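Long-range contacts in putative alpha-L-fucosidase (PDB 3GZA), which is a putative family 29 glycoside hydrolase that probably cleaves alpha-L-fucose residues from glycans: residues Cys231-Phe235 and Glu381-Gln385; Glu304-Asn310 and Val405-Ile410; Ile372-Asn376 and Pro432-Asn436; Ala420-Thr424 and Asn436-Tyr440. All blocks are in the same frame, centred on the assembly; numbering follows the deposited sequence. Where two conformers were deposited one is given.

Contact 1: residues Cys231-Phe235 and Glu381-Gln385; sequences CWSTF and ERIRQ
Ser233 and Glu381 make the tight part of this contact, the serine giving one donor to each carboxylate oxygen. Ser233 N reaches Glu381 OE1 over 2.8 Å in an almost linear bond (N-H...O 175°) and uses the syn lone pair, on the side of the other oxygen. Ser233 OG donates to Glu381 OE2 at 2.6 Å, again from the syn side but 31° out of the carboxylate plane. Held at both oxygens, the carboxylate cannot readily turn about its CG-CD bond. The chain that carries it is extended beyond CG (chi2 165°), which takes the group across to the serine. Glu381 OE2 has a further donor in Asn310 ND2.

Residues 231-235 lead into a short strand of the TIM-barrel-type fucosidase domain, whereas residues 381-385 lead into strand 383-392, in one of the two antiparallel sheets of the C-terminal beta-sandwich. The paired bonds therefore cross from one domain to the other.

Trp232 continues the interface with its ring edge. Its CZ3 lies 3.5 Å from Ile383 O, and both this oxygen and Glu381 OE1 sit near the plane of the indole. Beyond them the fit is looser. Arg384 approaches obliquely through its aliphatic part, with CD 3.6 Å from Trp232 CH2, while Arg384 CZ stays 5.5 Å from the centroid of the six-membered ring, at most a weak cation-pi attraction. Thr234 makes no direct bond to Glu381: a water lies between them, donating to Thr234 OG1 at 2.7 Å and to Glu381 OE1 at 2.8 Å. Thr234 OG1 is also hydrogen-bonded to Asp259 O.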
loop_
_atom_site.group_PDB
_atom_site.type_symbol
_atom_site.label_atom_id
_atom_site.label_comp_id
_atom_site.label_asym_id
_atom_site.label_seq_id
_atom_site.Cartn_x
_atom_site.Cartn_y
_atom_site.Cartn_z
ATOM N N CYS A 231 -43.625 10.085 4.371
ATOM C CA CYS A 231 -42.222 9.890 4.735
ATOM C C CYS A 231 -41.935 10.643 6.040
ATOM O O CYS A 231 -41.949 11.859 6.071
ATOM C CB CYS A 231 -41.251 10.355 3.654
ATOM S SG CYS A 231 -39.556 9.977 4.052
ATOM N N TRP A 232 -41.732 9.879 7.117
ATOM C CA TRP A 232 -41.488 10.406 8.457
ATOM C C TRP A 232 -40.020 10.337 8.771
ATOM O O TRP A 232 -39.311 9.494 8.269
ATOM C CB TRP A 232 -42.237 9.537 9.494
ATOM C CG TRP A 232 -43.662 9.290 9.148
ATOM C CD1 TRP A 232 -44.182 8.139 8.575
ATOM C CD2 TRP A 232 -44.766 10.146 9.381
ATOM N NE1 TRP A 232 -45.520 8.271 8.412
ATOM C CE2 TRP A 232 -45.921 9.489 8.886
ATOM C CE3 TRP A 232 -44.901 11.405 9.951
ATOM C CZ2 TRP A 232 -47.186 10.052 8.953
ATOM C CZ3 TRP A 232 -46.166 11.989 9.985
ATOM C CH2 TRP A 232 -47.295 11.303 9.519
ATOM N N SER A 233 -39.567 11.195 9.667
ATOM C CA SER A 233 -38.172 11.213 10.092
ATOM C C SER A 233 -37.875 10.262 11.219
ATOM O O SER A 233 -36.721 9.911 11.433
ATOM C CB SER A 233 -37.760 12.593 10.618
ATOM O OG SER A 233 -37.785 13.548 9.573
ATOM N N THR A 234 -38.916 9.867 11.933
ATOM C CA THR A 234 -38.833 8.996 13.077
ATOM C C THR A 234 -38.655 7.536 12.658
ATOM O O THR A 234 -39.040 7.128 11.547
ATOM C CB THR A 234 -39.989 9.240 13.997
ATOM O OG1 THR A 234 -41.232 9.238 13.274
ATOM C CG2 THR A 234 -39.803 10.579 14.712
ATOM N N PHE A 235 -38.044 6.762 13.569
ATOM C CA PHE A 235 -37.551 5.440 13.230
ATOM C C PHE A 235 -37.542 4.579 14.491
ATOM O O PHE A 235 -37.365 5.103 15.578
ATOM C CB PHE A 235 -36.149 5.634 12.566
ATOM C CG PHE A 235 -35.835 4.622 11.502
ATOM C CD1 PHE A 235 -36.550 4.646 10.300
ATOM C CD2 PHE A 235 -34.876 3.619 11.695
ATOM C CE1 PHE A 235 -36.285 3.728 9.339
ATOM C CE2 PHE A 235 -34.620 2.688 10.705
ATOM C CZ PHE A 235 -35.331 2.730 9.545
ATOM N N GLU A 381 -42.313 16.229 14.142
ATOM C CA GLU A 381 -43.335 15.977 13.156
ATOM C C GLU A 381 -44.643 15.843 13.915
ATOM O O GLU A 381 -45.010 14.779 14.437
ATOM C CB GLU A 381 -42.939 14.757 12.302
ATOM C CG GLU A 381 -41.881 15.203 11.312
ATOM C CD GLU A 381 -41.094 14.114 10.623
ATOM O OE1 GLU A 381 -41.374 12.907 10.856
ATOM O OE2 GLU A 381 -40.190 14.489 9.851
ATOM N N ARG A 382 -45.375 16.957 13.985
ATOM C CA ARG A 382 -46.616 17.003 14.743
ATOM C C ARG A 382 -47.843 16.701 13.918
ATOM O O ARG A 382 -48.802 16.135 14.413
ATOM C CB ARG A 382 -46.780 18.381 15.397
ATOM C CG ARG A 382 -45.580 18.733 16.215
ATOM C CD ARG A 382 -45.683 20.057 16.915
ATOM N NE ARG A 382 -44.620 20.185 17.910
ATOM C CZ ARG A 382 -44.709 20.930 19.013
ATOM N NH1 ARG A 382 -45.793 21.631 19.283
ATOM N NH2 ARG A 382 -43.707 20.965 19.879
ATOM N N ILE A 383 -47.816 17.108 12.656
ATOM C CA ILE A 383 -48.928 16.921 11.745
ATOM C C ILE A 383 -49.028 15.444 11.360
ATOM O O ILE A 383 -48.021 14.830 11.003
ATOM C CB ILE A 383 -48.748 17.803 10.463
ATOM C CG1 ILE A 383 -48.872 19.294 10.826
ATOM C CG2 ILE A 383 -49.804 17.450 9.366
ATOM C CD1 ILE A 383 -48.559 20.223 9.623
ATOM N N ARG A 384 -50.222 14.872 11.514
ATOM C CA ARG A 384 -50.481 13.475 11.146
ATOM C C ARG A 384 -51.469 13.323 10.019
ATOM O O ARG A 384 -51.426 12.326 9.326
ATOM C CB ARG A 384 -50.952 12.688 12.367
ATOM C CG ARG A 384 -49.831 12.417 13.370
ATOM C CD ARG A 384 -48.761 11.551 12.777
ATOM N NE ARG A 384 -47.710 11.241 13.743
ATOM C CZ ARG A 384 -47.782 10.277 14.645
ATOM N NH1 ARG A 384 -48.894 9.547 14.787
ATOM N NH2 ARG A 384 -46.749 10.088 15.474
ATOM N N GLN A 385 -52.401 14.263 9.872
ATOM C CA GLN A 385 -53.377 14.237 8.777
ATOM C C GLN A 385 -53.696 15.687 8.439
ATOM O O GLN A 385 -53.927 16.484 9.340
ATOM C CB GLN A 385 -54.685 13.544 9.185
ATOM C CG GLN A 385 -54.623 12.027 9.500
ATOM C CD GLN A 385 -54.514 11.130 8.276
ATOM O OE1 GLN A 385 -54.859 11.523 7.164
ATOM N NE2 GLN A 385 -54.073 9.894 8.489
HETATM O O HOH W 1 -42.822 11.361 12.730
#

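Contact 2: residues Glu304-Asn310 and Val405-Ile410; sequences EKSVGRN and VGHKRI
Asn310 lies against the bend at residues 405-407, and every atom of its side chain meets something there. CB packs on the backbone, 3.6 Å from Val405 O. CG, anti to the backbone N (chi1 -165°), lies near both Val405 O and His407 N, which brings the amide to the 405-407 backbone. Asn310 OD1 accepts from His407 N at 2.9 Å; the N-H...O angle is 155°, but the donor stands 55° out of the carbonyl plane, so no lone pair is aimed at it. Asn310 ND2 touches Gly406 CA at 3.8 Å and spends its hydrogens on Glu381 OE2 and Cys231 O. A leucine here would probably leave His407 N without its acceptor and Glu381 without one of its donors.

Further along, a single beta bridge joins Arg309 to Arg409. Gly308 O takes two donors, Ile410 N at 3.0 Å and Arg409 NH1 at 3.0 Å, the latter approached within the guanidinium plane. The absence of a side chain at Gly308 matters, since a CB would collide with Ile410 CB; instead Ile410 CG1 rests 3.7 Å from Gly308 CA. The two arginines run side by side, and a water accepting from Arg309 NE (2.8 Å) and Arg409 NH1 is likely to ease their like charges. Arg309 NH1 also bonds Val227 O, and Arg409 NE bonds Tyr386 OH.

The loop of residues 304-310 connects helix 296-304 to barrel strand 312-317, and it docks on the start of strand 409-418, an outermost strand of a sandwich sheet whose neighbour there is strand 366-375.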
loop_
_atom_site.group_PDB
_atom_site.type_symbol
_atom_site.label_atom_id
_atom_site.label_comp_id
_atom_site.label_asym_id
_atom_site.label_seq_id
_atom_site.Cartn_x
_atom_site.Cartn_y
_atom_site.Cartn_z
ATOM N N GLU A 304 -39.403 17.035 -6.417
ATOM C CA GLU A 304 -40.721 17.107 -5.758
ATOM C C GLU A 304 -41.021 15.852 -4.934
ATOM O O GLU A 304 -41.790 15.896 -3.976
ATOM C CB GLU A 304 -41.833 17.372 -6.796
ATOM C CG GLU A 304 -41.701 18.759 -7.414
ATOM C CD GLU A 304 -42.805 19.119 -8.351
ATOM O OE1 GLU A 304 -43.814 18.388 -8.452
ATOM O OE2 GLU A 304 -42.687 20.176 -8.992
ATOM N N LYS A 305 -40.406 14.735 -5.310
ATOM C CA LYS A 305 -40.615 13.462 -4.622
ATOM C C LYS A 305 -39.499 13.119 -3.649
ATOM O O LYS A 305 -39.372 11.997 -3.219
ATOM C CB LYS A 305 -40.886 12.330 -5.640
ATOM C CG LYS A 305 -42.203 12.501 -6.391
ATOM C CD LYS A 305 -42.381 11.550 -7.578
ATOM C CE LYS A 305 -43.778 11.756 -8.287
ATOM N NZ LYS A 305 -43.779 11.276 -9.718
ATOM N N SER A 306 -38.668 14.093 -3.289
ATOM C CA SER A 306 -37.611 13.917 -2.303
ATOM C C SER A 306 -37.725 15.089 -1.376
ATOM O O SER A 306 -38.349 14.940 -0.337
ATOM C CB SER A 306 -36.201 13.794 -2.889
ATOM O OG SER A 306 -35.927 14.829 -3.815
ATOM N N VAL A 307 -37.207 16.254 -1.787
ATOM C CA VAL A 307 -37.313 17.467 -0.999
ATOM C C VAL A 307 -38.791 17.743 -0.661
ATOM O O VAL A 307 -39.128 18.166 0.448
ATOM C CB VAL A 307 -36.684 18.650 -1.729
ATOM C CG1 VAL A 307 -36.904 19.995 -0.917
ATOM C CG2 VAL A 307 -35.171 18.360 -2.021
ATOM N N GLY A 308 -39.702 17.473 -1.592
ATOM C CA GLY A 308 -41.144 17.657 -1.352
ATOM C C GLY A 308 -41.870 16.573 -0.588
ATOM O O GLY A 308 -43.082 16.648 -0.378
ATOM N N ARG A 309 -41.106 15.560 -0.195
ATOM C CA ARG A 309 -41.542 14.428 0.619
ATOM C C ARG A 309 -40.640 14.295 1.876
ATOM O O ARG A 309 -40.452 13.211 2.402
ATOM C CB ARG A 309 -41.545 13.113 -0.191
ATOM C CG ARG A 309 -42.619 13.027 -1.181
ATOM C CD ARG A 309 -42.618 11.708 -1.931
ATOM N NE ARG A 309 -43.700 11.679 -2.905
ATOM C CZ ARG A 309 -43.903 10.665 -3.742
ATOM N NH1 ARG A 309 -43.129 9.606 -3.727
ATOM N NH2 ARG A 309 -44.878 10.724 -4.618
ATOM N N ASN A 310 -40.115 15.416 2.380
ATOM C CA ASN A 310 -39.404 15.422 3.657
ATOM C C ASN A 310 -38.138 14.591 3.651
ATOM O O ASN A 310 -37.805 13.938 4.624
ATOM C CB ASN A 310 -40.339 14.876 4.767
ATOM C CG ASN A 310 -39.843 15.180 6.166
ATOM O OD1 ASN A 310 -39.125 16.178 6.400
ATOM N ND2 ASN A 310 -40.298 14.353 7.142
ATOM N N VAL A 405 -45.727 15.969 6.928
ATOM C CA VAL A 405 -45.244 17.216 6.377
ATOM C C VAL A 405 -43.751 17.284 6.698
ATOM O O VAL A 405 -42.923 17.173 5.802
ATOM C CB VAL A 405 -46.046 18.416 6.892
ATOM C CG1 VAL A 405 -45.390 19.690 6.417
ATOM C CG2 VAL A 405 -47.487 18.347 6.416
ATOM N N GLY A 406 -43.394 17.451 7.961
ATOM C CA GLY A 406 -41.995 17.509 8.352
ATOM C C GLY A 406 -41.374 18.799 7.855
ATOM O O GLY A 406 -42.064 19.842 7.812
ATOM N N HIS A 407 -40.135 18.731 7.393
ATOM C CA HIS A 407 -39.407 19.912 6.977
ATOM C C HIS A 407 -40.022 20.591 5.761
ATOM O O HIS A 407 -40.134 21.813 5.736
ATOM C CB HIS A 407 -37.941 19.603 6.750
ATOM C CG HIS A 407 -37.213 20.760 6.162
ATOM N ND1 HIS A 407 -36.940 21.884 6.906
ATOM C CD2 HIS A 407 -36.856 21.041 4.883
ATOM C CE1 HIS A 407 -36.365 22.779 6.118
ATOM N NE2 HIS A 407 -36.332 22.307 4.892
ATOM N N LYS A 408 -40.470 19.793 4.786
ATOM C CA LYS A 408 -41.080 20.344 3.593
ATOM C C LYS A 408 -41.951 19.348 2.864
ATOM O O LYS A 408 -41.564 18.204 2.678
ATOM C CB LYS A 408 -40.021 20.881 2.625
ATOM C CG LYS A 408 -40.567 21.575 1.363
ATOM C CD LYS A 408 -39.446 22.301 0.638
ATOM C CE LYS A 408 -39.167 23.725 1.220
ATOM N NZ LYS A 408 -38.101 24.445 0.422
ATOM N N ARG A 409 -43.107 19.837 2.423
ATOM C CA ARG A 409 -44.072 19.076 1.670
ATOM C C ARG A 409 -44.391 19.934 0.475
ATOM O O ARG A 409 -44.782 21.106 0.660
ATOM C CB ARG A 409 -45.358 18.863 2.476
ATOM C CG ARG A 409 -46.466 18.068 1.760
ATOM C CD ARG A 409 -46.118 16.629 1.644
ATOM N NE ARG A 409 -47.086 15.885 0.857
ATOM C CZ ARG A 409 -46.834 15.222 -0.265
ATOM N NH1 ARG A 409 -45.647 15.211 -0.839
ATOM N NH2 ARG A 409 -47.823 14.574 -0.857
ATOM N N ILE A 410 -44.271 19.358 -0.725
ATOM C CA ILE A 410 -44.702 20.050 -1.947
ATOM C C ILE A 410 -45.909 19.302 -2.432
ATOM O O ILE A 410 -45.836 18.103 -2.627
ATOM C CB ILE A 410 -43.593 20.096 -3.028
ATOM C CG1 ILE A 410 -42.414 20.934 -2.522
ATOM C CG2 ILE A 410 -44.113 20.721 -4.391
ATOM C CD1 ILE A 410 -41.142 20.846 -3.352
HETATM O O HOH W 2 -44.328 16.384 -4.094
HETATM O O HOH W 3 -45.022 14.114 -3.531
#

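Contact 3: residues Ile372-Asn376 and Pro432-Asn436; sequences IIQEN and PDIIN
The side chain of Asn436 leaves with CG anti to the backbone N (chi1 179°) and that of Gln374 runs extended beyond CG, and together these torsions bring the two amides within hydrogen-bonding distance. Asn436 ND2 donates to Gln374 OE1 at 3.0 Å, almost straight at 174°, in the carbonyl plane and on a lone pair. The amide planes are turned 71° apart. Asn436 OD1 is engaged by Ser438 OG. Gln374 NE2 reaches on to His407 O, so both ends of this amide are held. A leucine in place of Gln374 would probably leave Asn436 ND2 and His407 O without these partners.

Strands 366-375 and 434-440 are neighbours in one antiparallel sheet of the C-terminal beta-sandwich, and their pairing is interrupted by a classic beta bulge, in which Ile435 and Asn436 both face Gln374. Gln374 O accepts from Ile435 N at 2.9 Å and only weakly from Asn436 N at 3.4 Å, while Gln374 N donates to Asn436 O at 2.8 Å. Past the bulge, Asn376 N meets Asp433 O at 2.8 Å, nearly end-on to the carbonyl. Asn376 ND2 comes to Asp433 OD2 from above the carboxylate plane at 3.1 Å, an oxygen also held by Asn379 ND2. Ile435 CG2 packs 3.5 Å from Asn376 CB.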
loop_
_atom_site.group_PDB
_atom_site.type_symbol
_atom_site.label_atom_id
_atom_site.label_comp_id
_atom_site.label_asym_id
_atom_site.label_seq_id
_atom_site.Cartn_x
_atom_site.Cartn_y
_atom_site.Cartn_z
ATOM N N ILE A 372 -46.853 24.654 -0.681
ATOM C CA ILE A 372 -45.739 24.148 0.092
ATOM C C ILE A 372 -46.169 24.310 1.534
ATOM O O ILE A 372 -46.804 25.304 1.865
ATOM C CB ILE A 372 -44.426 24.901 -0.213
ATOM C CG1 ILE A 372 -43.920 24.468 -1.599
ATOM C CG2 ILE A 372 -43.362 24.681 0.869
ATOM C CD1 ILE A 372 -42.623 25.089 -1.996
ATOM N N ILE A 373 -45.881 23.289 2.348
ATOM C CA ILE A 373 -46.152 23.334 3.785
ATOM C C ILE A 373 -44.868 22.919 4.460
ATOM O O ILE A 373 -44.212 21.987 4.005
ATOM C CB ILE A 373 -47.219 22.337 4.231
ATOM C CG1 ILE A 373 -48.390 22.285 3.246
ATOM C CG2 ILE A 373 -47.678 22.650 5.715
ATOM C CD1 ILE A 373 -49.331 21.089 3.477
ATOM N N GLN A 374 -44.480 23.632 5.507
ATOM C CA GLN A 374 -43.287 23.284 6.279
ATOM C C GLN A 374 -43.562 23.400 7.759
ATOM O O GLN A 374 -44.137 24.398 8.196
ATOM C CB GLN A 374 -42.116 24.221 5.955
ATOM C CG GLN A 374 -41.643 24.256 4.526
ATOM C CD GLN A 374 -40.355 25.045 4.391
ATOM O OE1 GLN A 374 -40.398 26.223 4.049
ATOM N NE2 GLN A 374 -39.220 24.440 4.729
ATOM N N GLU A 375 -43.169 22.373 8.517
ATOM C CA GLU A 375 -43.210 22.416 9.964
ATOM C C GLU A 375 -41.864 22.948 10.474
ATOM O O GLU A 375 -40.870 22.899 9.759
ATOM C CB GLU A 375 -43.459 21.033 10.560
ATOM C CG GLU A 375 -44.810 20.461 10.265
ATOM C CD GLU A 375 -45.047 19.122 10.957
ATOM O OE1 GLU A 375 -44.687 18.117 10.331
ATOM O OE2 GLU A 375 -45.624 19.095 12.098
ATOM N N ASN A 376 -41.860 23.484 11.703
ATOM C CA ASN A 376 -40.624 23.899 12.373
ATOM C C ASN A 376 -39.996 22.576 12.888
ATOM O O ASN A 376 -40.321 22.083 13.963
ATOM C CB ASN A 376 -40.927 24.853 13.531
ATOM C CG ASN A 376 -39.734 25.653 13.948
ATOM O OD1 ASN A 376 -38.668 25.547 13.363
ATOM N ND2 ASN A 376 -39.925 26.507 14.941
ATOM N N PRO A 432 -49.523 22.080 15.917
ATOM C CA PRO A 432 -48.592 22.298 14.799
ATOM C C PRO A 432 -47.871 23.656 14.841
ATOM O O PRO A 432 -48.413 24.648 15.321
ATOM C CB PRO A 432 -49.477 22.150 13.552
ATOM C CG PRO A 432 -50.662 21.329 14.028
ATOM C CD PRO A 432 -50.870 21.726 15.449
ATOM N N ASP A 433 -46.629 23.644 14.402
ATOM C CA ASP A 433 -45.750 24.807 14.325
ATOM C C ASP A 433 -45.405 24.933 12.836
ATOM O O ASP A 433 -44.374 24.451 12.344
ATOM C CB ASP A 433 -44.550 24.588 15.246
ATOM C CG ASP A 433 -43.635 25.804 15.354
ATOM O OD1 ASP A 433 -43.843 26.824 14.665
ATOM O OD2 ASP A 433 -42.689 25.739 16.158
ATOM N N ILE A 434 -46.297 25.603 12.119
ATOM C CA ILE A 434 -46.194 25.718 10.678
ATOM C C ILE A 434 -45.403 26.981 10.355
ATOM O O ILE A 434 -45.867 28.085 10.619
ATOM C CB ILE A 434 -47.606 25.707 10.042
ATOM C CG1 ILE A 434 -48.302 24.360 10.353
ATOM C CG2 ILE A 434 -47.523 25.963 8.544
ATOM C CD1 ILE A 434 -49.797 24.376 10.238
ATOM N N ILE A 435 -44.203 26.811 9.794
ATOM C CA ILE A 435 -43.362 27.954 9.475
ATOM C C ILE A 435 -43.649 28.473 8.082
ATOM O O ILE A 435 -43.245 29.585 7.753
ATOM C CB ILE A 435 -41.854 27.652 9.682
ATOM C CG1 ILE A 435 -41.354 26.571 8.699
ATOM C CG2 ILE A 435 -41.606 27.235 11.112
ATOM C CD1 ILE A 435 -39.859 26.421 8.676
ATOM N N ASN A 436 -44.373 27.700 7.269
ATOM C CA ASN A 436 -44.664 28.097 5.909
ATOM C C ASN A 436 -45.858 27.331 5.351
ATOM O O ASN A 436 -45.877 26.102 5.372
ATOM C CB ASN A 436 -43.412 27.821 5.057
ATOM C CG ASN A 436 -43.581 28.158 3.587
ATOM O OD1 ASN A 436 -44.532 28.791 3.184
ATOM N ND2 ASN A 436 -42.620 27.725 2.770
HETATM O O HOH W 4 -45.426 21.190 13.648
#

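Contact 4: residues Ala420-Thr424 and Asn436-Tyr440; sequences ALRLT and NFSAY
Leu423 and Phe437 reach toward each other from the two facing antiparallel sheets of the C-terminal beta-sandwich and overlap, their side chains running in opposing senses. Strand 420-424 belongs to one sheet and strand 436-440 to the other; their axes approach to 8.7 Å and run 145° apart, so this is packing of side chains between two facing sheets with no pairing of backbones. Phe437 carries most of it. With CG anti to its backbone N (chi1 171°), its ring extends into the interior between the sheets and offers one face to Leu423. Leu423 CB sits over the middle of that face, 3.8 Å from the ring centroid and 13° off the normal, a CH-pi contact. Leu421 approaches the same ring obliquely, placing CB 3.8 Å from Phe437 CZ.

The alternation of the strands sorts the residues: Leu421, Leu423, Phe437 and Ala439 are directed into the interior, whereas Arg422 turns away to a salt bridge with Glu389. Phe437 also packs on Leu360 and Ile351, and Leu423 on Ile373, which extends the apolar layer to neighbouring strands of both sheets. Beyond the aromatic ring, where the residue facing across is small, the leucine branch closes on a methyl group: Leu421 CD1 is 3.6 Å from Ala439 CB.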
loop_
_atom_site.group_PDB
_atom_site.type_symbol
_atom_site.label_atom_id
_atom_site.label_comp_id
_atom_site.label_asym_id
_atom_site.label_seq_id
_atom_site.Cartn_x
_atom_site.Cartn_y
_atom_site.Cartn_z
ATOM N N ALA A 420 -58.635 31.935 -2.163
ATOM C CA ALA A 420 -57.993 31.617 -0.924
ATOM C C ALA A 420 -57.727 30.134 -0.862
ATOM O O ALA A 420 -58.351 29.366 -1.575
ATOM C CB ALA A 420 -58.888 32.061 0.243
ATOM N N LEU A 421 -56.733 29.749 -0.070
ATOM C CA LEU A 421 -56.449 28.343 0.223
ATOM C C LEU A 421 -56.564 28.159 1.717
ATOM O O LEU A 421 -56.348 29.099 2.488
ATOM C CB LEU A 421 -55.045 27.926 -0.189
ATOM C CG LEU A 421 -54.724 27.833 -1.671
ATOM C CD1 LEU A 421 -53.363 27.196 -1.796
ATOM C CD2 LEU A 421 -55.757 27.028 -2.431
ATOM N N ARG A 422 -56.875 26.946 2.146
ATOM C CA ARG A 422 -56.974 26.699 3.570
ATOM C C ARG A 422 -56.372 25.359 3.904
ATOM O O ARG A 422 -56.726 24.350 3.308
ATOM C CB ARG A 422 -58.412 26.745 4.063
ATOM C CG ARG A 422 -58.552 26.616 5.589
ATOM C CD ARG A 422 -59.940 26.964 6.023
ATOM N NE ARG A 422 -60.936 26.082 5.419
ATOM C CZ ARG A 422 -62.255 26.299 5.457
ATOM N NH1 ARG A 422 -62.754 27.388 6.037
ATOM N NH2 ARG A 422 -63.093 25.446 4.882
ATOM N N LEU A 423 -55.474 25.378 4.874
ATOM C CA LEU A 423 -54.825 24.171 5.388
ATOM C C LEU A 423 -55.481 23.809 6.716
ATOM O O LEU A 423 -55.540 24.631 7.620
ATOM C CB LEU A 423 -53.351 24.455 5.622
ATOM C CG LEU A 423 -52.539 23.370 6.347
ATOM C CD1 LEU A 423 -52.442 22.102 5.513
ATOM C CD2 LEU A 423 -51.189 23.943 6.655
ATOM N N THR A 424 -56.010 22.597 6.806
ATOM C CA THR A 424 -56.599 22.088 8.040
ATOM C C THR A 424 -55.806 20.855 8.459
ATOM O O THR A 424 -55.648 19.929 7.667
ATOM C CB THR A 424 -58.044 21.672 7.847
ATOM O OG1 THR A 424 -58.785 22.798 7.359
ATOM C CG2 THR A 424 -58.636 21.193 9.154
ATOM N N ASN A 436 -44.373 27.700 7.269
ATOM C CA ASN A 436 -44.664 28.097 5.909
ATOM C C ASN A 436 -45.858 27.331 5.351
ATOM O O ASN A 436 -45.877 26.102 5.372
ATOM C CB ASN A 436 -43.412 27.821 5.057
ATOM C CG ASN A 436 -43.581 28.158 3.587
ATOM O OD1 ASN A 436 -44.532 28.791 3.184
ATOM N ND2 ASN A 436 -42.620 27.725 2.770
ATOM N N PHE A 437 -46.842 28.085 4.875
ATOM C CA PHE A 437 -47.965 27.562 4.093
ATOM C C PHE A 437 -48.042 28.579 2.947
ATOM O O PHE A 437 -48.376 29.737 3.158
ATOM C CB PHE A 437 -49.267 27.391 4.872
ATOM C CG PHE A 437 -50.455 27.053 4.001
ATOM C CD1 PHE A 437 -50.365 26.077 3.012
ATOM C CD2 PHE A 437 -51.672 27.689 4.186
ATOM C CE1 PHE A 437 -51.449 25.766 2.225
ATOM C CE2 PHE A 437 -52.772 27.367 3.400
ATOM C CZ PHE A 437 -52.647 26.414 2.396
ATOM N N SER A 438 -47.664 28.140 1.753
ATOM C CA SER A 438 -47.546 29.025 0.582
ATOM C C SER A 438 -48.218 28.463 -0.654
ATOM O O SER A 438 -48.258 27.267 -0.836
ATOM C CB SER A 438 -46.080 29.246 0.227
ATOM O OG SER A 438 -45.368 29.902 1.253
ATOM N N ALA A 439 -48.698 29.347 -1.514
ATOM C CA ALA A 439 -49.374 28.964 -2.762
ATOM C C ALA A 439 -48.590 29.446 -3.964
ATOM O O ALA A 439 -47.988 30.529 -3.919
ATOM C CB ALA A 439 -50.784 29.539 -2.808
ATOM N N TYR A 440 -48.636 28.649 -5.033
ATOM C CA TYR A 440 -47.956 28.940 -6.282
ATOM C C TYR A 440 -48.785 28.606 -7.493
ATOM O O TYR A 440 -49.655 27.756 -7.447
ATOM C CB TYR A 440 -46.663 28.109 -6.418
ATOM C CG TYR A 440 -45.743 28.254 -5.248
ATOM C CD1 TYR A 440 -45.912 27.487 -4.136
ATOM C CD2 TYR A 440 -44.698 29.171 -5.267
ATOM C CE1 TYR A 440 -45.083 27.653 -3.053
ATOM C CE2 TYR A 440 -43.875 29.330 -4.220
ATOM C CZ TYR A 440 -44.080 28.583 -3.097
ATOM O OH TYR A 440 -43.266 28.733 -2.004
#

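Overall arrangement
The four contacts follow a path from the interface of the two domains into the C-terminal beta-sandwich. Contacts 1 and 2 join loops of the barrel-type domain to the sandwich, their centres 11 Å apart, and meet through Asn310. Contact 3 lies 12 Å from contact 1 and 11 Å from contact 2, centre to centre; Glu375 bonds to residues of both. Contact 4, its centre 11 Å from that of contact 3, shares Asn436 and strand 434-440 with it. Strands 366-375, 409-418 and 434-440 belong to one sheet, strands 383-392 and 420-428 to the other. Along the chain the segments of contacts 1, 2 and 3 alternate, and contact 4 follows contacts 1 and 2; contacts 3 and 4 lie within the sandwich.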